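Local coordinates for protein putative esterase (Sulfolobus solfataricus P2, PDB 2RAU) that probably acts as a lipase or esterase of the alpha/beta-hydrolase family, and binds calcium ions, at residues M28-S33 against I127-E132; I99-H104 against P274-R279; N24-K29 against L40-L45. All blocks are in the same frame, centred on the assembly; numbering follows the deposited sequence.

Interaction 1 of 3, residues M28-S33 against I127-E132; sequences MKREDS and ISDIKE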
loop_
_atom_site.group_PDB
_atom_site.type_symbol
_atom_site.label_atom_id
_atom_site.label_comp_id
_atom_site.label_asym_id
_atom_site.label_seq_id
_atom_site.Cartn_x
_atom_site.Cartn_y
_atom_site.Cartn_z
HETATM N N MSE A 28 -15.327 10.431 -0.869
HETATM C CA MSE A 28 -15.350 11.881 -0.954
HETATM C C MSE A 28 -14.953 12.339 -2.354
HETATM O O MSE A 28 -13.926 11.957 -2.867
HETATM C CB MSE A 28 -14.370 12.517 0.014
HETATM C CG MSE A 28 -14.292 14.059 -0.067
HETATM SE SE MSE A 28 -13.054 14.781 1.257
HETATM C CE MSE A 28 -14.299 14.770 2.742
ATOM N N LYS A 29 -15.786 13.178 -2.962
ATOM C CA LYS A 29 -15.427 13.820 -4.184
ATOM C C LYS A 29 -14.392 14.898 -3.951
ATOM O O LYS A 29 -14.503 15.721 -3.035
ATOM C CB LYS A 29 -16.646 14.440 -4.803
ATOM C CG LYS A 29 -16.400 15.023 -6.198
ATOM C CD LYS A 29 -16.117 13.867 -7.235
ATOM C CE LYS A 29 -15.818 14.313 -8.704
ATOM N NZ LYS A 29 -14.504 14.971 -8.890
ATOM N N ARG A 30 -13.380 14.899 -4.820
ATOM C CA ARG A 30 -12.293 15.861 -4.799
ATOM C C ARG A 30 -12.368 16.637 -6.159
ATOM O O ARG A 30 -13.383 16.563 -6.883
ATOM C CB ARG A 30 -10.954 15.129 -4.653
ATOM C CG ARG A 30 -10.861 14.166 -3.452
ATOM C CD ARG A 30 -10.921 14.862 -2.114
ATOM N NE ARG A 30 -9.630 15.369 -1.715
ATOM C CZ ARG A 30 -9.377 16.524 -1.131
ATOM N NH1 ARG A 30 -10.309 17.383 -0.841
ATOM N NH2 ARG A 30 -8.152 16.828 -0.812
ATOM N N GLU A 31 -11.339 17.407 -6.487
ATOM C CA GLU A 31 -11.378 18.236 -7.676
ATOM C C GLU A 31 -10.229 17.935 -8.625
ATOM O O GLU A 31 -9.183 17.521 -8.177
ATOM C CB GLU A 31 -11.331 19.728 -7.241
ATOM C CG GLU A 31 -12.578 20.197 -6.476
ATOM C CD GLU A 31 -13.921 19.929 -7.230
ATOM O OE1 GLU A 31 -13.966 20.067 -8.492
ATOM O OE2 GLU A 31 -14.931 19.574 -6.539
ATOM N N ASP A 32 -10.348 18.217 -9.929
ATOM C CA ASP A 32 -11.506 18.852 -10.556
ATOM C C ASP A 32 -12.118 18.002 -11.676
ATOM O O ASP A 32 -13.004 18.466 -12.376
ATOM C CB ASP A 32 -11.124 20.235 -11.111
ATOM C CG ASP A 32 -10.019 20.172 -12.165
ATOM O OD1 ASP A 32 -9.404 19.106 -12.369
ATOM O OD2 ASP A 32 -9.770 21.207 -12.812
ATOM N N SER A 33 -11.643 16.770 -11.847
ATOM C CA SER A 33 -12.182 15.868 -12.855
ATOM C C SER A 33 -13.149 14.851 -12.242
ATOM O O SER A 33 -13.221 14.675 -11.001
ATOM C CB SER A 33 -11.043 15.141 -13.561
ATOM O OG SER A 33 -10.703 13.901 -12.931
ATOM N N ILE A 127 -0.976 14.356 -0.019
ATOM C CA ILE A 127 -0.972 14.817 1.374
ATOM C C ILE A 127 -2.342 15.406 1.764
ATOM O O ILE A 127 -2.870 15.049 2.828
ATOM C CB ILE A 127 0.218 15.716 1.701
ATOM C CG1 ILE A 127 1.508 14.856 1.661
ATOM C CG2 ILE A 127 0.034 16.373 3.106
ATOM C CD1 ILE A 127 2.763 15.649 1.745
ATOM N N SER A 128 -2.978 16.164 0.867
ATOM C CA SER A 128 -4.285 16.740 1.162
ATOM C C SER A 128 -5.338 15.636 1.341
ATOM O O SER A 128 -6.231 15.742 2.186
ATOM C CB SER A 128 -4.720 17.759 0.103
ATOM O OG SER A 128 -5.126 17.141 -1.125
ATOM N N ASP A 129 -5.221 14.562 0.571
ATOM C CA ASP A 129 -6.154 13.466 0.632
ATOM C C ASP A 129 -5.958 12.682 1.929
ATOM O O ASP A 129 -6.925 12.301 2.580
ATOM C CB ASP A 129 -5.957 12.530 -0.561
ATOM C CG ASP A 129 -6.360 13.161 -1.897
ATOM O OD1 ASP A 129 -7.037 14.171 -1.882
ATOM O OD2 ASP A 129 -6.012 12.617 -2.982
ATOM N N ILE A 130 -4.705 12.389 2.287
ATOM C CA ILE A 130 -4.439 11.746 3.555
ATOM C C ILE A 130 -4.994 12.615 4.736
ATOM O O ILE A 130 -5.566 12.077 5.690
ATOM C CB ILE A 130 -2.934 11.453 3.729
ATOM C CG1 ILE A 130 -2.436 10.480 2.607
ATOM C CG2 ILE A 130 -2.677 10.826 5.095
ATOM C CD1 ILE A 130 -0.860 10.371 2.490
ATOM N N LYS A 131 -4.788 13.934 4.680
ATOM C CA LYS A 131 -5.313 14.845 5.694
ATOM C C LYS A 131 -6.849 14.752 5.889
ATOM O O LYS A 131 -7.354 14.733 7.032
ATOM C CB LYS A 131 -4.867 16.298 5.419
ATOM C CG LYS A 131 -5.477 17.368 6.354
ATOM C CD LYS A 131 -5.303 17.172 7.870
ATOM C CE LYS A 131 -4.222 18.007 8.487
ATOM N NZ LYS A 131 -4.191 17.857 9.975
ATOM N N GLU A 132 -7.588 14.715 4.789
ATOM C CA GLU A 132 -9.035 14.537 4.855
ATOM C C GLU A 132 -9.412 13.244 5.565
ATOM O O GLU A 132 -10.399 13.205 6.309
ATOM C CB GLU A 132 -9.657 14.545 3.454
ATOM C CG GLU A 132 -9.662 15.822 2.703
ATOM C CD GLU A 132 -10.328 16.967 3.445
ATOM O OE1 GLU A 132 -11.342 16.783 4.126
ATOM O OE2 GLU A 132 -9.776 18.055 3.354
HETATM O O HOH W 1 -8.181 19.180 1.173
#

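Interaction 2 of 3, residues I99-H104 against P274-R279; sequences IDYRTH and PYWPYR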
loop_
_atom_site.group_PDB
_atom_site.type_symbol
_atom_site.label_atom_id
_atom_site.label_comp_id
_atom_site.label_asym_id
_atom_site.label_seq_id
_atom_site.Cartn_x
_atom_site.Cartn_y
_atom_site.Cartn_z
ATOM N N ILE A 99 -6.942 3.912 2.977
ATOM C CA ILE A 99 -7.351 4.887 1.955
ATOM C C ILE A 99 -7.193 4.332 0.542
ATOM O O ILE A 99 -6.208 3.619 0.242
ATOM C CB ILE A 99 -6.489 6.178 2.117
ATOM C CG1 ILE A 99 -6.894 7.244 1.089
ATOM C CG2 ILE A 99 -4.980 5.868 2.035
ATOM C CD1 ILE A 99 -6.185 8.694 1.231
ATOM N N ASP A 100 -8.225 4.601 -0.271
ATOM C CA ASP A 100 -8.195 4.436 -1.696
ATOM C C ASP A 100 -7.788 5.795 -2.283
ATOM O O ASP A 100 -8.490 6.797 -2.139
ATOM C CB ASP A 100 -9.515 4.027 -2.274
ATOM C CG ASP A 100 -10.003 2.701 -1.756
ATOM O OD1 ASP A 100 -9.182 1.781 -1.606
ATOM O OD2 ASP A 100 -11.222 2.528 -1.573
ATOM N N TYR A 101 -6.603 5.833 -2.871
ATOM C CA TYR A 101 -6.110 7.028 -3.510
ATOM C C TYR A 101 -6.911 7.269 -4.778
ATOM O O TYR A 101 -7.632 6.385 -5.228
ATOM C CB TYR A 101 -4.680 6.845 -3.944
ATOM C CG TYR A 101 -3.701 6.534 -2.850
ATOM C CD1 TYR A 101 -3.576 7.371 -1.730
ATOM C CD2 TYR A 101 -2.859 5.440 -2.951
ATOM C CE1 TYR A 101 -2.637 7.101 -0.736
ATOM C CE2 TYR A 101 -1.914 5.171 -1.981
ATOM C CZ TYR A 101 -1.790 6.000 -0.875
ATOM O OH TYR A 101 -0.823 5.690 0.062
ATOM N N ARG A 102 -6.701 8.423 -5.401
ATOM C CA ARG A 102 -7.413 8.778 -6.637
ATOM C C ARG A 102 -7.187 7.772 -7.771
ATOM O O ARG A 102 -8.038 7.620 -8.680
ATOM C CB ARG A 102 -7.046 10.203 -7.071
ATOM C CG ARG A 102 -7.363 11.256 -6.009
ATOM C CD ARG A 102 -7.063 12.625 -6.494
ATOM N NE ARG A 102 -7.083 13.573 -5.392
ATOM C CZ ARG A 102 -7.400 14.862 -5.489
ATOM N NH1 ARG A 102 -7.760 15.417 -6.626
ATOM N NH2 ARG A 102 -7.385 15.596 -4.404
ATOM N N THR A 103 -6.034 7.122 -7.733
ATOM C CA THR A 103 -5.647 6.049 -8.676
ATOM C C THR A 103 -6.666 4.913 -8.691
ATOM O O THR A 103 -6.830 4.227 -9.690
ATOM C CB THR A 103 -4.240 5.509 -8.330
ATOM O OG1 THR A 103 -4.198 5.249 -6.913
ATOM C CG2 THR A 103 -3.170 6.476 -8.806
ATOM N N HIS A 104 -7.416 4.765 -7.590
ATOM C CA HIS A 104 -8.406 3.748 -7.495
ATOM C C HIS A 104 -9.698 4.033 -8.268
ATOM O O HIS A 104 -10.581 3.183 -8.290
ATOM C CB HIS A 104 -8.740 3.436 -6.057
ATOM C CG HIS A 104 -9.325 2.085 -5.847
ATOM N ND1 HIS A 104 -8.772 0.926 -6.382
ATOM C CD2 HIS A 104 -10.395 1.686 -5.111
ATOM C CE1 HIS A 104 -9.503 -0.110 -5.998
ATOM N NE2 HIS A 104 -10.488 0.325 -5.221
ATOM N N PRO A 274 -4.514 -0.022 -12.202
ATOM C CA PRO A 274 -3.736 -0.076 -13.439
ATOM C C PRO A 274 -2.594 0.923 -13.589
ATOM O O PRO A 274 -1.658 0.683 -14.332
ATOM C CB PRO A 274 -4.800 0.216 -14.517
ATOM C CG PRO A 274 -5.904 0.940 -13.773
ATOM C CD PRO A 274 -5.908 0.386 -12.419
ATOM N N TYR A 275 -2.735 2.080 -12.956
ATOM C CA TYR A 275 -1.860 3.221 -13.198
ATOM C C TYR A 275 -1.511 4.011 -11.961
ATOM O O TYR A 275 -2.291 4.100 -11.009
ATOM C CB TYR A 275 -2.517 4.186 -14.171
ATOM C CG TYR A 275 -2.950 3.612 -15.511
ATOM C CD1 TYR A 275 -1.999 3.110 -16.401
ATOM C CD2 TYR A 275 -4.275 3.661 -15.926
ATOM C CE1 TYR A 275 -2.376 2.608 -17.653
ATOM C CE2 TYR A 275 -4.648 3.210 -17.176
ATOM C CZ TYR A 275 -3.682 2.691 -18.031
ATOM O OH TYR A 275 -3.999 2.234 -19.280
ATOM N N TRP A 276 -0.344 4.642 -12.029
ATOM C CA TRP A 276 0.195 5.455 -10.950
ATOM C C TRP A 276 0.759 6.733 -11.572
ATOM O O TRP A 276 1.402 6.661 -12.567
ATOM C CB TRP A 276 1.314 4.717 -10.245
ATOM C CG TRP A 276 1.782 5.330 -8.989
ATOM C CD1 TRP A 276 2.944 6.039 -8.790
ATOM C CD2 TRP A 276 1.114 5.300 -7.717
ATOM N NE1 TRP A 276 3.028 6.447 -7.466
ATOM C CE2 TRP A 276 1.918 6.004 -6.793
ATOM C CE3 TRP A 276 -0.074 4.738 -7.263
ATOM C CZ2 TRP A 276 1.566 6.142 -5.445
ATOM C CZ3 TRP A 276 -0.403 4.866 -5.932
ATOM C CH2 TRP A 276 0.412 5.555 -5.035
ATOM N N PRO A 277 0.486 7.913 -10.977
ATOM C CA PRO A 277 0.969 9.133 -11.581
ATOM C C PRO A 277 2.473 9.300 -11.513
ATOM O O PRO A 277 3.118 9.060 -10.470
ATOM C CB PRO A 277 0.258 10.221 -10.777
ATOM C CG PRO A 277 0.103 9.598 -9.409
ATOM C CD PRO A 277 -0.260 8.166 -9.728
ATOM N N TYR A 278 3.046 9.682 -12.643
ATOM C CA TYR A 278 4.459 10.091 -12.686
ATOM C C TYR A 278 4.794 11.276 -11.780
ATOM O O TYR A 278 5.928 11.406 -11.325
ATOM C CB TYR A 278 4.912 10.446 -14.141
ATOM C CG TYR A 278 5.631 9.295 -14.834
ATOM C CD1 TYR A 278 6.913 8.919 -14.442
ATOM C CD2 TYR A 278 5.050 8.605 -15.891
ATOM C CE1 TYR A 278 7.588 7.874 -15.070
ATOM C CE2 TYR A 278 5.707 7.556 -16.498
ATOM C CZ TYR A 278 6.987 7.202 -16.082
ATOM O OH TYR A 278 7.659 6.144 -16.670
ATOM N N ARG A 279 3.825 12.151 -11.550
ATOM C CA ARG A 279 4.084 13.409 -10.882
ATOM C C ARG A 279 4.757 13.192 -9.494
ATOM O O ARG A 279 5.710 13.895 -9.118
ATOM C CB ARG A 279 2.775 14.242 -10.839
ATOM C CG ARG A 279 2.841 15.605 -10.154
ATOM C CD ARG A 279 3.837 16.423 -10.863
ATOM N NE ARG A 279 3.829 17.836 -10.506
ATOM C CZ ARG A 279 3.377 18.812 -11.294
ATOM N NH1 ARG A 279 2.823 18.574 -12.482
ATOM N NH2 ARG A 279 3.478 20.057 -10.885
HETATM O O HOH W 2 -4.849 3.618 -11.548
#

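Interaction 3 of 3, residues N24-K29 against L40-L45; sequences NIWKMK and LHKVNL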
loop_
_atom_site.group_PDB
_atom_site.type_symbol
_atom_site.label_atom_id
_atom_site.label_comp_id
_atom_site.label_asym_id
_atom_site.label_seq_id
_atom_site.Cartn_x
_atom_site.Cartn_y
_atom_site.Cartn_z
ATOM N N ASN A 24 -16.686 -0.717 6.814
ATOM C CA ASN A 24 -17.413 0.466 6.421
ATOM C C ASN A 24 -16.574 1.180 5.370
ATOM O O ASN A 24 -15.361 1.173 5.447
ATOM C CB ASN A 24 -17.698 1.345 7.628
ATOM C CG ASN A 24 -18.773 0.733 8.519
ATOM O OD1 ASN A 24 -19.932 0.869 8.233
ATOM N ND2 ASN A 24 -18.369 -0.048 9.523
ATOM N N ILE A 25 -17.225 1.739 4.367
ATOM C CA ILE A 25 -16.539 2.497 3.327
ATOM C C ILE A 25 -17.277 3.836 3.102
ATOM O O ILE A 25 -18.493 3.871 2.969
ATOM C CB ILE A 25 -16.465 1.771 1.974
ATOM C CG1 ILE A 25 -15.912 0.343 2.119
ATOM C CG2 ILE A 25 -15.634 2.550 1.017
ATOM C CD1 ILE A 25 -15.930 -0.459 0.838
ATOM N N TRP A 26 -16.489 4.899 3.045
ATOM C CA TRP A 26 -16.963 6.222 2.701
ATOM C C TRP A 26 -16.175 6.714 1.535
ATOM O O TRP A 26 -15.016 6.382 1.360
ATOM C CB TRP A 26 -16.755 7.206 3.833
ATOM C CG TRP A 26 -17.433 6.892 5.105
ATOM C CD1 TRP A 26 -18.614 7.390 5.542
ATOM C CD2 TRP A 26 -16.951 6.035 6.147
ATOM N NE1 TRP A 26 -18.894 6.918 6.792
ATOM C CE2 TRP A 26 -17.899 6.075 7.187
ATOM C CE3 TRP A 26 -15.798 5.278 6.317
ATOM C CZ2 TRP A 26 -17.750 5.374 8.356
ATOM C CZ3 TRP A 26 -15.647 4.585 7.491
ATOM C CH2 TRP A 26 -16.622 4.639 8.500
ATOM N N LYS A 27 -16.805 7.599 0.794
ATOM C CA LYS A 27 -16.231 8.201 -0.396
ATOM C C LYS A 27 -16.343 9.741 -0.342
ATOM O O LYS A 27 -17.343 10.291 0.172
ATOM C CB LYS A 27 -17.076 7.698 -1.536
ATOM C CG LYS A 27 -16.654 8.042 -2.860
ATOM C CD LYS A 27 -17.690 7.481 -3.871
ATOM C CE LYS A 27 -17.143 6.380 -4.639
ATOM N NZ LYS A 27 -18.015 6.095 -5.840
HETATM N N MSE A 28 -15.327 10.431 -0.869
HETATM C CA MSE A 28 -15.350 11.881 -0.954
HETATM C C MSE A 28 -14.953 12.339 -2.354
HETATM O O MSE A 28 -13.926 11.957 -2.867
HETATM C CB MSE A 28 -14.370 12.517 0.014
HETATM C CG MSE A 28 -14.292 14.059 -0.067
HETATM SE SE MSE A 28 -13.054 14.781 1.257
HETATM C CE MSE A 28 -14.299 14.770 2.742
ATOM N N LYS A 29 -15.786 13.178 -2.962
ATOM C CA LYS A 29 -15.427 13.820 -4.184
ATOM C C LYS A 29 -14.392 14.898 -3.951
ATOM O O LYS A 29 -14.503 15.721 -3.035
ATOM C CB LYS A 29 -16.646 14.440 -4.803
ATOM C CG LYS A 29 -16.400 15.023 -6.198
ATOM C CD LYS A 29 -16.117 13.867 -7.235
ATOM C CE LYS A 29 -15.818 14.313 -8.704
ATOM N NZ LYS A 29 -14.504 14.971 -8.890
ATOM N N LEU A 40 -12.319 5.735 1.890
ATOM C CA LEU A 40 -11.780 5.366 3.169
ATOM C C LEU A 40 -12.463 4.108 3.655
ATOM O O LEU A 40 -13.688 4.025 3.581
ATOM C CB LEU A 40 -12.066 6.491 4.164
ATOM C CG LEU A 40 -11.775 6.350 5.629
ATOM C CD1 LEU A 40 -10.324 5.970 5.674
ATOM C CD2 LEU A 40 -12.035 7.716 6.299
ATOM N N HIS A 41 -11.680 3.113 4.086
ATOM C CA HIS A 41 -12.224 1.867 4.643
ATOM C C HIS A 41 -11.912 1.813 6.098
ATOM O O HIS A 41 -10.852 2.170 6.503
ATOM C CB HIS A 41 -11.596 0.609 3.999
ATOM C CG HIS A 41 -11.765 0.531 2.503
ATOM N ND1 HIS A 41 -12.381 -0.535 1.877
ATOM C CD2 HIS A 41 -11.361 1.363 1.518
ATOM C CE1 HIS A 41 -12.391 -0.324 0.570
ATOM N NE2 HIS A 41 -11.760 0.812 0.320
ATOM N N LYS A 42 -12.868 1.349 6.885
ATOM C CA LYS A 42 -12.658 1.053 8.291
ATOM C C LYS A 42 -12.949 -0.441 8.493
ATOM O O LYS A 42 -13.932 -0.980 7.950
ATOM C CB LYS A 42 -13.611 1.867 9.178
ATOM C CG LYS A 42 -13.412 1.671 10.686
ATOM C CD LYS A 42 -14.479 2.366 11.467
ATOM C CE LYS A 42 -14.296 2.222 12.960
ATOM N NZ LYS A 42 -15.323 3.020 13.637
ATOM N N VAL A 43 -12.085 -1.100 9.253
ATOM C CA VAL A 43 -12.318 -2.484 9.654
ATOM C C VAL A 43 -12.239 -2.590 11.175
ATOM O O VAL A 43 -11.331 -2.072 11.796
ATOM C CB VAL A 43 -11.304 -3.458 8.989
ATOM C CG1 VAL A 43 -11.518 -4.958 9.417
ATOM C CG2 VAL A 43 -11.333 -3.284 7.428
ATOM N N ASN A 44 -13.204 -3.298 11.750
ATOM C CA ASN A 44 -13.226 -3.571 13.179
ATOM C C ASN A 44 -13.980 -4.853 13.444
ATOM O O ASN A 44 -14.717 -5.346 12.603
ATOM C CB ASN A 44 -13.793 -2.396 14.017
ATOM C CG ASN A 44 -15.193 -1.937 13.584
ATOM O OD1 ASN A 44 -15.323 -0.991 12.836
ATOM N ND2 ASN A 44 -16.206 -2.593 14.055
ATOM N N LEU A 45 -13.804 -5.357 14.646
ATOM C CA LEU A 45 -14.547 -6.484 15.149
ATOM C C LEU A 45 -16.002 -6.113 15.324
ATOM O O LEU A 45 -16.317 -4.960 15.626
ATOM C CB LEU A 45 -14.021 -6.845 16.536
ATOM C CG LEU A 45 -12.869 -7.785 16.721
ATOM C CD1 LEU A 45 -12.540 -7.827 18.207
ATOM C CD2 LEU A 45 -13.202 -9.200 16.217
HETATM O O HOH W 3 -15.768 -0.884 10.274
#

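Interaction 1 of 3, residues M28-S33 against I127-E132
Arg30 starts with its CG opposite the carbonyl carbon (chi1 -54°) and then folds at chi2 and chi3, which turns its guanidinium edge toward Asp129, whose own CG is likewise set beside its backbone N. In this alpha/beta-hydrolase fold the pair ties the loop just after strand 21-29 to helix 123-141, which packs against the central sheet. The grip is side-on and falls on a single oxygen: Arg30 NE reaches Asp129 OD1 at 2.9 Å in a fairly straight bond (159°), and Arg30 NH2 reaches the same OD1 at 3.1 Å. OD1 lies in the guanidinium plane, but the carboxylate is turned 70° from that plane, so the salt bridge is not the flat two-oxygen kind. NE comes from the anti side of OD1, tilted out of the carboxylate plane, whereas NH2 meets the oxygen nearly end-on. The other oxygen, OD2, is salt-bridged to Arg102, so two arginines share this buried aspartate and would be expected to favour its charged form. Glu132 serves differently: its CG lies over one face of the Arg30 guanidinium, 3.9 Å from CZ, and a water linking Arg30 NH2 with Glu132 OE2 connects the two charges. A leucine in place of Arg30 would probably leave Asp129 OD1 without two of its N-H donors and Glu132 CG without the flat group it covers. Ser128 OG, bonded to the carbonyl of Thr125 in its own helix, sits near the guanidinium edge, 3.1 Å from Arg30 NH2. The long, unbranched methionine side chain of Met28 (selenomethionine in the crystal) reaches the same glutamate, crossing it at about a right angle with SE 3.8 Å from Glu132 CG and CE 3.8 Å from Glu132 OE1.

Interaction 2 of 3, residues I99-H104 against P274-R279
Thr103 lays its methyl group against Tyr275 O, the indole of Trp276 and Pro277 CD. Its CG2 stands opposite the carbonyl carbon while OG1 takes the position between the backbone N and that carbon (chi1 48°), and this puts the methyl 3.4 Å from Tyr275 O and 3.5 Å from Pro277 CD. The second distance is tighter than usual for two carbons, a sign of close packing. CG2 also lies 3.9 Å from Trp276 CE3; a small beta-branched residue suits a place where the opposing chain comes so near. Trp276, with CG opposite its backbone N (chi1 -170°), swings its indole across to Tyr101. Its CH2 meets Tyr101 CE2 at 3.9 Å, and that tyrosine atom lies at the indole edge, near its plane. The two rings are set at 76° with centroids 5.8 Å apart, an oblique pairing in which CE2 and CD2 of Tyr101 touch the outer end of the indole. The phenol of Tyr101 bonds through its OH to Pro57 O, which gives the buried hydroxyl a partner. Polar linkage between the segments runs through a water that donates to Thr103 O at 2.8 Å and to Tyr275 O at 2.7 Å, joining the two carbonyls. Tyr101 also touches what is probably the nucleophile elbow. The turn that follows strand 94-100 thus packs on strand 275-277, which pairs antiparallel with strand 207-209 outside the main sheet, in a region consistent with the cap of such hydrolases, while Trp126 of helix 123-141 covers Thr103 and Pro277.

Interaction 3 of 3, residues N24-K29 against L40-L45
Trp26 O accepts the backbone N-H of Leu40 at 2.8 Å, the shortest of four backbone bonds between residues 24-29 and 40-45, antiparallel strands of a beta hairpin. Trp26 with Leu40 and Asn24 with Lys42 are hydrogen-bonded pairs; the non-hydrogen-bonded pair between them is Ile25 with His41, where Ile25 CA makes a CA-H...O contact with Leu40 O at 3.2 Å. On the face that carries Ile25 and His41, Ile25 CG1 and His41 CG each stand opposite their carbonyl carbon (chi1 -51° and -58°), and the two side chains run side by side, pointing the same way. Ile25 CG2 lies over the imidazole centre, and its CD1 comes within 3.6 Å of His41 CE1. The imidazole is held from turning by Asp100 at NE2 and Glu23 at ND1, and the branched isoleucine covers one face of the ring. Asn24, Trp26, Leu40 and Lys42 occupy the other face of the sheet. Trp26 extends its indole diagonally, edge-on, so that CZ3 lies 3.8 Å from Lys42 CB, while CE3 is 4.2 Å from Leu40 CG; Phe136 of helix 123-141 meets both Trp26 and Leu40. An extended lysine suits this spot: its CB lies at the indole edge and the chain carries NZ on to a salt bridge with Asp140. Asn24 gives its OD1 to the backbone of Glu12, and its ND2 donates to a water near Asn44. Asn44 ND2 in turn donates to the carbonyl of the next residue, Leu45 O, at 2.8 Å.

Overall arrangement
Interaction 2 is the most buried of the three; interactions 1 and 3 lie farther out, each partly covered. Interactions 1 and 3 both use strand 21-29, sharing Met28 and Lys29: one ties its end to a helix, the other pairs it with strand 37-45. Chemistry follows place. The strand pairing rests on regular backbone bonds, the helix contact on charged groups, and the buried turn of interaction 2 on aromatic and methyl packing with a shared water. They are also bridged: Arg102 of interaction 2 meets Asp129 of interaction 1, and Asp100 on strand 94-100 reaches His41 of interaction 3, since strands 37-45 and 94-100 are neighbours in one sheet.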